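Local coordinates for protein soluble lytic murein transglycosylase (Pseudomonas aeruginosa, PDB 5OHU) that cleaves peptidoglycan as a lytic transglycosylase and turns it over by both exolytic and endolytic action, at residues 148-153 and 178-183; 182-187 and 194-199. One frame throughout, in Å; residues are numbered along the deposited sequence.

Contact 1: residues 148-153 and 178-183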
ATOM      1  N   THR A 148     -15.083   7.923 -23.206  1.00 23.63           N
ATOM      2  CA  THR A 148     -15.433   7.472 -21.865  1.00 23.11           C
ATOM      3  C   THR A 148     -15.815   5.997 -21.869  1.00 16.81           C
ATOM      4  O   THR A 148     -15.399   5.239 -20.986  1.00 16.91           O
ATOM      5  CB  THR A 148     -16.578   8.315 -21.303  1.00 23.69           C
ATOM      6  OG1 THR A 148     -16.211   9.698 -21.334  1.00 26.73           O
ATOM      7  CG2 THR A 148     -16.895   7.904 -19.860  1.00 17.61           C
ATOM      8  N   SER A 149     -16.611   5.580 -22.856  1.00 20.00           N
ATOM      9  CA  SER A 149     -16.993   4.178 -22.980  1.00 26.07           C
ATOM     10  C   SER A 149     -15.768   3.273 -23.073  1.00 19.62           C
ATOM     11  O   SER A 149     -15.655   2.284 -22.339  1.00 23.63           O
ATOM     12  CB  SER A 149     -17.879   3.983 -24.213  1.00 26.13           C
ATOM     13  OG  SER A 149     -19.029   4.790 -24.151  1.00 25.90           O
ATOM     14  N   GLU A 150     -14.846   3.591 -23.982  1.00 22.95           N
ATOM     15  CA  GLU A 150     -13.699   2.717 -24.203  1.00 28.42           C
ATOM     16  C   GLU A 150     -12.850   2.600 -22.949  1.00 29.07           C
ATOM     17  O   GLU A 150     -12.438   1.498 -22.571  1.00 35.20           O
ATOM     18  CB  GLU A 150     -12.864   3.231 -25.372  1.00 36.39           C
ATOM     19  CG  GLU A 150     -11.762   2.287 -25.800  1.00 49.64           C
ATOM     20  CD  GLU A 150     -11.320   2.538 -27.222  1.00 60.51           C
ATOM     21  OE1 GLU A 150     -12.195   2.713 -28.098  1.00 63.14           O
ATOM     22  OE2 GLU A 150     -10.099   2.566 -27.463  1.00 69.35           O
ATOM     23  N   ARG A 151     -12.601   3.724 -22.276  1.00 28.97           N
ATOM     24  CA  ARG A 151     -11.814   3.695 -21.044  1.00 32.50           C
ATOM     25  C   ARG A 151     -12.486   2.844 -19.968  1.00 19.89           C
ATOM     26  O   ARG A 151     -11.821   2.096 -19.243  1.00 22.97           O
ATOM     27  CB  ARG A 151     -11.592   5.123 -20.539  1.00 30.47           C
ATOM     28  CG  ARG A 151     -10.786   5.212 -19.251  1.00 46.94           C
ATOM     29  CD  ARG A 151     -10.733   6.641 -18.706  1.00 57.57           C
ATOM     30  NE  ARG A 151     -12.043   7.137 -18.275  1.00 65.37           N
ATOM     31  CZ  ARG A 151     -12.549   6.981 -17.051  1.00 70.30           C
ATOM     32  NH1 ARG A 151     -11.863   6.331 -16.114  1.00 66.44           N
ATOM     33  NH2 ARG A 151     -13.748   7.476 -16.761  1.00 71.50           N
ATOM     34  N   LEU A 152     -13.800   2.967 -19.821  1.00 13.92           N
ATOM     35  CA  LEU A 152     -14.487   2.118 -18.860  1.00 13.63           C
ATOM     36  C   LEU A 152     -14.631   0.695 -19.367  1.00 19.56           C
ATOM     37  O   LEU A 152     -14.809  -0.222 -18.558  1.00 17.84           O
ATOM     38  CB  LEU A 152     -15.866   2.691 -18.524  1.00 17.00           C
ATOM     39  CG  LEU A 152     -15.733   3.978 -17.714  1.00 28.45           C
ATOM     40  CD1 LEU A 152     -16.956   4.873 -17.936  1.00 28.22           C
ATOM     41  CD2 LEU A 152     -15.556   3.627 -16.260  1.00 32.40           C
ATOM     42  N   TRP A 153     -14.580   0.503 -20.688  1.00 16.59           N
ATOM     43  CA  TRP A 153     -14.716  -0.830 -21.252  1.00 16.72           C
ATOM     44  C   TRP A 153     -13.418  -1.612 -21.111  1.00 24.09           C
ATOM     45  O   TRP A 153     -13.449  -2.821 -20.854  1.00 21.36           O
ATOM     46  CB  TRP A 153     -15.140  -0.742 -22.725  1.00 20.57           C
ATOM     47  CG  TRP A 153     -15.035  -2.056 -23.447  1.00 24.57           C
ATOM     48  CD1 TRP A 153     -13.992  -2.498 -24.219  1.00 22.55           C
ATOM     49  CD2 TRP A 153     -16.008  -3.108 -23.447  1.00 23.23           C
ATOM     50  NE1 TRP A 153     -14.258  -3.754 -24.698  1.00 19.47           N
ATOM     51  CE2 TRP A 153     -15.487  -4.157 -24.239  1.00 18.06           C
ATOM     52  CE3 TRP A 153     -17.266  -3.269 -22.846  1.00 19.63           C
ATOM     53  CZ2 TRP A 153     -16.170  -5.352 -24.436  1.00 13.74           C
ATOM     54  CZ3 TRP A 153     -17.946  -4.447 -23.038  1.00 21.28           C
ATOM     55  CH2 TRP A 153     -17.401  -5.479 -23.834  1.00 18.96           C
ATOM     56  N   GLU A 178     -14.498  -6.202 -32.804  1.00 35.56           N
ATOM     57  CA  GLU A 178     -13.928  -7.440 -32.282  1.00 30.11           C
ATOM     58  C   GLU A 178     -12.583  -7.185 -31.608  1.00 21.51           C
ATOM     59  O   GLU A 178     -12.268  -7.799 -30.584  1.00 28.48           O
ATOM     60  CB  GLU A 178     -13.783  -8.487 -33.389  1.00 33.23           C
ATOM     61  CG  GLU A 178     -13.199  -9.797 -32.861  1.00 37.96           C
ATOM     62  CD  GLU A 178     -13.169 -10.911 -33.884  1.00 40.93           C
ATOM     63  OE1 GLU A 178     -12.751 -10.663 -35.034  1.00 43.58           O
ATOM     64  OE2 GLU A 178     -13.570 -12.039 -33.529  1.00 42.87           O
ATOM     65  N   GLU A 179     -11.793  -6.251 -32.136  1.00 17.14           N
ATOM     66  CA  GLU A 179     -10.494  -5.978 -31.535  1.00 20.28           C
ATOM     67  C   GLU A 179     -10.644  -5.448 -30.107  1.00 24.71           C
ATOM     68  O   GLU A 179      -9.867  -5.808 -29.220  1.00 18.88           O
ATOM     69  CB  GLU A 179      -9.724  -4.999 -32.424  1.00 25.08           C
ATOM     70  CG  GLU A 179      -8.350  -4.556 -31.896  1.00 41.85           C
ATOM     71  CD  GLU A 179      -7.331  -5.704 -31.814  1.00 59.39           C
ATOM     72  OE1 GLU A 179      -6.342  -5.567 -31.071  1.00 64.16           O
ATOM     73  OE2 GLU A 179      -7.519  -6.758 -32.467  1.00 67.87           O
ATOM     74  N   LYS A 180     -11.671  -4.623 -29.853  1.00 25.36           N
ATOM     75  CA  LYS A 180     -11.900  -4.107 -28.502  1.00 22.19           C
ATOM     76  C   LYS A 180     -12.446  -5.179 -27.566  1.00 21.58           C
ATOM     77  O   LYS A 180     -12.146  -5.160 -26.366  1.00 20.85           O
ATOM     78  CB  LYS A 180     -12.856  -2.915 -28.542  1.00 23.55           C
ATOM     79  CG  LYS A 180     -12.333  -1.758 -29.363  1.00 24.86           C
ATOM     80  CD  LYS A 180     -13.415  -0.720 -29.554  1.00 30.11           C
ATOM     81  CE  LYS A 180     -12.911   0.472 -30.333  1.00 24.71           C
ATOM     82  NZ  LYS A 180     -14.054   1.314 -30.783  1.00 24.60           N
ATOM     83  N   VAL A 181     -13.259  -6.105 -28.078  1.00 14.04           N
ATOM     84  CA  VAL A 181     -13.618  -7.280 -27.291  1.00 23.71           C
ATOM     85  C   VAL A 181     -12.365  -8.058 -26.924  1.00 24.62           C
ATOM     86  O   VAL A 181     -12.168  -8.456 -25.768  1.00 18.19           O
ATOM     87  CB  VAL A 181     -14.612  -8.169 -28.061  1.00 26.26           C
ATOM     88  CG1 VAL A 181     -15.071  -9.339 -27.176  1.00 14.12           C
ATOM     89  CG2 VAL A 181     -15.794  -7.348 -28.541  1.00 14.34           C
ATOM     90  N   TRP A 182     -11.494  -8.273 -27.913  1.00 23.46           N
ATOM     91  CA  TRP A 182     -10.254  -9.004 -27.688  1.00 17.75           C
ATOM     92  C   TRP A 182      -9.385  -8.339 -26.622  1.00 18.80           C
ATOM     93  O   TRP A 182      -8.913  -9.007 -25.696  1.00 19.35           O
ATOM     94  CB  TRP A 182      -9.493  -9.141 -29.007  1.00 24.03           C
ATOM     95  CG  TRP A 182      -8.207  -9.918 -28.877  1.00 22.15           C
ATOM     96  CD1 TRP A 182      -6.953  -9.399 -28.780  1.00 23.38           C
ATOM     97  CD2 TRP A 182      -8.061 -11.344 -28.814  1.00 16.68           C
ATOM     98  NE1 TRP A 182      -6.027 -10.415 -28.671  1.00 31.14           N
ATOM     99  CE2 TRP A 182      -6.680 -11.618 -28.693  1.00 24.83           C
ATOM    100  CE3 TRP A 182      -8.958 -12.412 -28.860  1.00 18.79           C
ATOM    101  CZ2 TRP A 182      -6.175 -12.924 -28.616  1.00 23.57           C
ATOM    102  CZ3 TRP A 182      -8.459 -13.710 -28.778  1.00 14.81           C
ATOM    103  CH2 TRP A 182      -7.080 -13.955 -28.662  1.00 15.32           C
ATOM    104  N   LYS A 183      -9.162  -7.020 -26.732  1.00 21.19           N
ATOM    105  CA  LYS A 183      -8.385  -6.326 -25.708  1.00 14.90           C
ATOM    106  C   LYS A 183      -8.945  -6.572 -24.320  1.00 23.16           C
ATOM    107  O   LYS A 183      -8.192  -6.798 -23.364  1.00 27.06           O
ATOM    108  CB  LYS A 183      -8.375  -4.817 -25.924  1.00 22.77           C
ATOM    109  CG  LYS A 183      -7.325  -4.176 -26.777  1.00 33.43           C
ATOM    110  CD  LYS A 183      -7.769  -4.110 -28.176  1.00 49.25           C
ATOM    111  CE  LYS A 183      -6.900  -3.153 -28.976  1.00 54.71           C
ATOM    112  NZ  LYS A 183      -5.462  -3.374 -28.609  1.00 60.52           N
TER
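Glu150 and Lys180 mark the closest backbone approach, with their CA atoms 8.3 Å apart; the helix segments run at 35° to each other with their axes 11.2 Å apart. The backbones are therefore well separated, and long side chains bridge the space between them. Trp153 makes the main link. Its first torsion places the ring carbon CG anti to the backbone N (chi1 169°) and turns the indole toward helix 178-190. Trp153 NE1 donates a hydrogen bond to Lys180 O at 3.0 Å, and the bond is nearly straight. The oxygen lies in the plane of the indole, at its edge. Seen from the carbonyl, however, the donor stands well above the plane of the C=O group rather than on a lone pair. The bond thus pairs a side-chain N-H with the main chain of the facing helix, and it gives the polar atom of a buried indole a partner.

Both segments belong to the helical superstructure of this Slt70-like chain. They lie on helices 142-153 and 178-190, and helix 161-172 comes between them in the chain. Trp170 of that middle helix touches both Glu150 and Lys180. Phe167 of the same helix meets the Trp153 ring edge-to-face.

The second link is ionic. Glu150 and Lys180 reach out as extended chains and cross at about a right angle. Glu150 OE1 lies 3.6 Å from Lys180 NZ, a rather long salt bridge. The same oxygen sits closer to the methylene next to the amine, 3.2 Å from Lys180 CE. Lys180 NZ has a stronger partner in Gln175 O, to which it is hydrogen-bonded. Lys180 CG stands beside its backbone N, anti to the carbonyl carbon (chi1 -61°), which leads the chain away from the oxygen that accepts the indole N-H.

Contact 2: residues 182-187 and 194-199; sequences WKRLKL and YSLASH. With PO4 (phosphate ion), chain B.
Arg184 and Leu196 meet at about a right angle, the leucine lying over a face of the guanidinium group. They join helices 178-190 and 194-201, two consecutive helices of the superhelical part of the chain, linked by a short turn. Arg184 is extended from CG to NE, and this carries its charged end out from its own helix to Leu196. Leu196 CD1 sits 4.2 Å above the guanidinium plane, over its centre. The other methyl, Leu196 CD2, comes within 3.8 Å of Arg184 NH2.

Leu185 and Ala197 form the apolar half of the contact. Their CA atoms are 4.9 Å apart, a close approach consistent with the small side chain of Ala197. Leu185 has CG anti to its backbone N, and its end bends toward the other helix. Leu185 CD1 rests 3.5 Å from Ala197 CB and also lies against the backbone oxygen of Ala197.

The guanidinium is held at several points. Arg184 NE is hydrogen-bonded to Val155 O, and Arg184 NH2 to Lys157 O. Trp153 adds a cation-pi contact. The phosphate ion, probably from the crystallisation liquor, lies at the guanidinium edge, in its plane, and takes two nearly straight bonds. Arg184 NH1 reaches phosphate O3 at 2.8 Å, and Arg184 NH2 reaches phosphate O2, also at 2.8 Å.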
ATOM      1  N   TRP A 182     -11.494  -8.273 -27.913  1.00 23.46           N
ATOM      2  CA  TRP A 182     -10.254  -9.004 -27.688  1.00 17.75           C
ATOM      3  C   TRP A 182      -9.385  -8.339 -26.622  1.00 18.80           C
ATOM      4  O   TRP A 182      -8.913  -9.007 -25.696  1.00 19.35           O
ATOM      5  CB  TRP A 182      -9.493  -9.141 -29.007  1.00 24.03           C
ATOM      6  CG  TRP A 182      -8.207  -9.918 -28.877  1.00 22.15           C
ATOM      7  CD1 TRP A 182      -6.953  -9.399 -28.780  1.00 23.38           C
ATOM      8  CD2 TRP A 182      -8.061 -11.344 -28.814  1.00 16.68           C
ATOM      9  NE1 TRP A 182      -6.027 -10.415 -28.671  1.00 31.14           N
ATOM     10  CE2 TRP A 182      -6.680 -11.618 -28.693  1.00 24.83           C
ATOM     11  CE3 TRP A 182      -8.958 -12.412 -28.860  1.00 18.79           C
ATOM     12  CZ2 TRP A 182      -6.175 -12.924 -28.616  1.00 23.57           C
ATOM     13  CZ3 TRP A 182      -8.459 -13.710 -28.778  1.00 14.81           C
ATOM     14  CH2 TRP A 182      -7.080 -13.955 -28.662  1.00 15.32           C
ATOM     15  N   LYS A 183      -9.162  -7.020 -26.732  1.00 21.19           N
ATOM     16  CA  LYS A 183      -8.385  -6.326 -25.708  1.00 14.90           C
ATOM     17  C   LYS A 183      -8.945  -6.572 -24.320  1.00 23.16           C
ATOM     18  O   LYS A 183      -8.192  -6.798 -23.364  1.00 27.06           O
ATOM     19  CB  LYS A 183      -8.375  -4.817 -25.924  1.00 22.77           C
ATOM     20  CG  LYS A 183      -7.325  -4.176 -26.777  1.00 33.43           C
ATOM     21  CD  LYS A 183      -7.769  -4.110 -28.176  1.00 49.25           C
ATOM     22  CE  LYS A 183      -6.900  -3.153 -28.976  1.00 54.71           C
ATOM     23  NZ  LYS A 183      -5.462  -3.374 -28.609  1.00 60.52           N
ATOM     24  N   ARG A 184     -10.264  -6.467 -24.169  1.00 21.38           N
ATOM     25  CA  ARG A 184     -10.810  -6.616 -22.831  1.00 16.28           C
ATOM     26  C   ARG A 184     -10.682  -8.056 -22.358  1.00 13.00           C
ATOM     27  O   ARG A 184     -10.431  -8.313 -21.176  1.00 19.63           O
ATOM     28  CB  ARG A 184     -12.269  -6.156 -22.781  1.00 13.18           C
ATOM     29  CG  ARG A 184     -12.743  -6.005 -21.341  1.00 19.36           C
ATOM     30  CD  ARG A 184     -14.229  -5.794 -21.223  1.00 17.85           C
ATOM     31  NE  ARG A 184     -14.598  -5.642 -19.830  1.00 20.73           N
ATOM     32  CZ  ARG A 184     -15.848  -5.568 -19.376  1.00 19.54           C
ATOM     33  NH1 ARG A 184     -16.880  -5.627 -20.210  1.00 14.84           N
ATOM     34  NH2 ARG A 184     -16.059  -5.434 -18.080  1.00 16.75           N
ATOM     35  N   LEU A 185     -10.858  -9.009 -23.270  1.00 19.16           N
ATOM     36  CA  LEU A 185     -10.613 -10.409 -22.946  1.00 16.16           C
ATOM     37  C   LEU A 185      -9.226 -10.586 -22.348  1.00 18.27           C
ATOM     38  O   LEU A 185      -9.063 -11.219 -21.302  1.00 16.98           O
ATOM     39  CB  LEU A 185     -10.799 -11.246 -24.210  1.00 25.82           C
ATOM     40  CG  LEU A 185     -10.515 -12.748 -24.314  1.00 29.81           C
ATOM     41  CD1 LEU A 185     -10.709 -13.475 -23.030  1.00 19.85           C
ATOM     42  CD2 LEU A 185     -11.464 -13.315 -25.370  1.00 29.14           C
ATOM     43  N   LYS A 186      -8.216  -9.991 -22.981  1.00 25.62           N
ATOM     44  CA  LYS A 186      -6.853 -10.101 -22.483  1.00 23.42           C
ATOM     45  C   LYS A 186      -6.746  -9.539 -21.065  1.00 29.25           C
ATOM     46  O   LYS A 186      -6.173 -10.180 -20.167  1.00 19.12           O
ATOM     47  CB  LYS A 186      -5.926  -9.382 -23.460  1.00 19.82           C
ATOM     48  CG  LYS A 186      -4.444  -9.530 -23.218  1.00 32.95           C
ATOM     49  CD  LYS A 186      -3.653  -8.909 -24.375  1.00 40.09           C
ATOM     50  CE  LYS A 186      -2.370  -8.245 -23.891  1.00 48.11           C
ATOM     51  NZ  LYS A 186      -1.532  -7.747 -25.017  1.00 50.11           N
ATOM     52  N   LEU A 187      -7.346  -8.362 -20.835  1.00 24.05           N
ATOM     53  CA  LEU A 187      -7.328  -7.751 -19.509  1.00 17.38           C
ATOM     54  C   LEU A 187      -8.046  -8.618 -18.489  1.00 18.57           C
ATOM     55  O   LEU A 187      -7.616  -8.711 -17.332  1.00 18.87           O
ATOM     56  CB  LEU A 187      -7.980  -6.372 -19.565  1.00 18.09           C
ATOM     57  CG  LEU A 187      -7.227  -5.383 -20.438  1.00 21.73           C
ATOM     58  CD1 LEU A 187      -8.027  -4.095 -20.636  1.00 17.43           C
ATOM     59  CD2 LEU A 187      -5.888  -5.099 -19.782  1.00 17.31           C
ATOM     60  N   TYR A 194     -12.022 -15.174 -15.098  1.00 23.62           N
ATOM     61  CA  TYR A 194     -12.211 -16.041 -16.262  1.00 27.79           C
ATOM     62  C   TYR A 194     -13.664 -16.143 -16.694  1.00 31.34           C
ATOM     63  O   TYR A 194     -13.931 -16.386 -17.875  1.00 32.08           O
ATOM     64  CB  TYR A 194     -11.639 -17.433 -15.997  1.00 24.79           C
ATOM     65  CG  TYR A 194     -10.192 -17.390 -15.550  1.00 32.04           C
ATOM     66  CD1 TYR A 194      -9.209 -16.856 -16.380  1.00 33.36           C
ATOM     67  CD2 TYR A 194      -9.805 -17.875 -14.302  1.00 29.66           C
ATOM     68  CE1 TYR A 194      -7.870 -16.805 -15.978  1.00 33.09           C
ATOM     69  CE2 TYR A 194      -8.468 -17.828 -13.889  1.00 28.91           C
ATOM     70  CZ  TYR A 194      -7.508 -17.294 -14.736  1.00 32.22           C
ATOM     71  OH  TYR A 194      -6.188 -17.251 -14.338  1.00 23.89           O
ATOM     72  N   SER A 195     -14.611 -15.940 -15.783  1.00 27.58           N
ATOM     73  CA  SER A 195     -16.008 -15.946 -16.188  1.00 27.85           C
ATOM     74  C   SER A 195     -16.287 -14.777 -17.128  1.00 25.65           C
ATOM     75  O   SER A 195     -16.865 -14.948 -18.207  1.00 28.02           O
ATOM     76  CB  SER A 195     -16.902 -15.904 -14.949  1.00 37.92           C
ATOM     77  OG  SER A 195     -18.267 -15.834 -15.311  1.00 52.49           O
ATOM     78  N   LEU A 196     -15.840 -13.579 -16.750  1.00 20.15           N
ATOM     79  CA  LEU A 196     -15.851 -12.457 -17.676  1.00 18.43           C
ATOM     80  C   LEU A 196     -15.132 -12.807 -18.979  1.00 25.56           C
ATOM     81  O   LEU A 196     -15.697 -12.662 -20.067  1.00 27.12           O
ATOM     82  CB  LEU A 196     -15.213 -11.237 -17.012  1.00 13.26           C
ATOM     83  CG  LEU A 196     -15.126 -10.011 -17.927  1.00 19.03           C
ATOM     84  CD1 LEU A 196     -16.452  -9.648 -18.533  1.00 13.41           C
ATOM     85  CD2 LEU A 196     -14.489  -8.819 -17.217  1.00 26.51           C
ATOM     86  N   ALA A 197     -13.883 -13.284 -18.883  1.00 20.88           N
ATOM     87  CA  ALA A 197     -13.086 -13.554 -20.083  1.00 17.99           C
ATOM     88  C   ALA A 197     -13.782 -14.551 -21.000  1.00 18.28           C
ATOM     89  O   ALA A 197     -13.813 -14.370 -22.225  1.00 22.66           O
ATOM     90  CB  ALA A 197     -11.697 -14.067 -19.685  1.00 16.64           C
ATOM     91  N   SER A 198     -14.374 -15.595 -20.420  1.00 15.78           N
ATOM     92  CA  SER A 198     -15.058 -16.589 -21.234  1.00 30.27           C
ATOM     93  C   SER A 198     -16.319 -16.020 -21.865  1.00 30.96           C
ATOM     94  O   SER A 198     -16.662 -16.390 -22.993  1.00 38.98           O
ATOM     95  CB  SER A 198     -15.389 -17.826 -20.399  1.00 27.56           C
ATOM     96  OG  SER A 198     -14.203 -18.502 -20.023  1.00 37.73           O
ATOM     97  N   HIS A 199     -17.016 -15.122 -21.166  1.00 25.01           N
ATOM     98  CA  HIS A 199     -18.155 -14.444 -21.778  1.00 20.35           C
ATOM     99  C   HIS A 199     -17.709 -13.555 -22.937  1.00 24.68           C
ATOM    100  O   HIS A 199     -18.338 -13.551 -24.005  1.00 25.40           O
ATOM    101  CB  HIS A 199     -18.900 -13.640 -20.723  1.00 27.58           C
ATOM    102  CG  HIS A 199     -19.705 -14.486 -19.789  1.00 50.53           C
ATOM    103  ND1 HIS A 199     -19.820 -14.212 -18.443  1.00 60.07           N
ATOM    104  CD2 HIS A 199     -20.439 -15.602 -20.010  1.00 61.18           C
ATOM    105  CE1 HIS A 199     -20.586 -15.124 -17.873  1.00 67.09           C
ATOM    106  NE2 HIS A 199     -20.976 -15.979 -18.802  1.00 69.31           N
TER
HETATM  107  P   PO4 B 701     -19.934  -5.696 -17.945  1.00 47.47           P
HETATM  108  O1  PO4 B 701     -20.683  -6.939 -17.547  1.00 51.20           O
HETATM  109  O2  PO4 B 701     -18.712  -5.546 -17.078  1.00 34.88           O
HETATM  110  O3  PO4 B 701     -19.557  -5.801 -19.404  1.00 47.35           O
HETATM  111  O4  PO4 B 701     -20.815  -4.485 -17.756  1.00 56.00           O

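Overall arrangement
Contacts 1 and 2 follow each other along helix 178-190 and share Trp182 and Lys183. Their centres are 11 Å apart, and both lie on the same side of the chain's centre, their own centres about 28 and 27 Å from it. They touch directly where Trp153 O of contact 1 packs 3.1 Å from Arg184 CD of contact 2. The Trp153 side chain, part of contact 1, also meets Arg184 of contact 2. It is about 4 Å from the phosphate, nearest atoms. Gln159 N is hydrogen-bonded to the same ion. The ion may mark an anion-binding pocket lined by Arg184 and by the connection between helices 142-153 and 161-172.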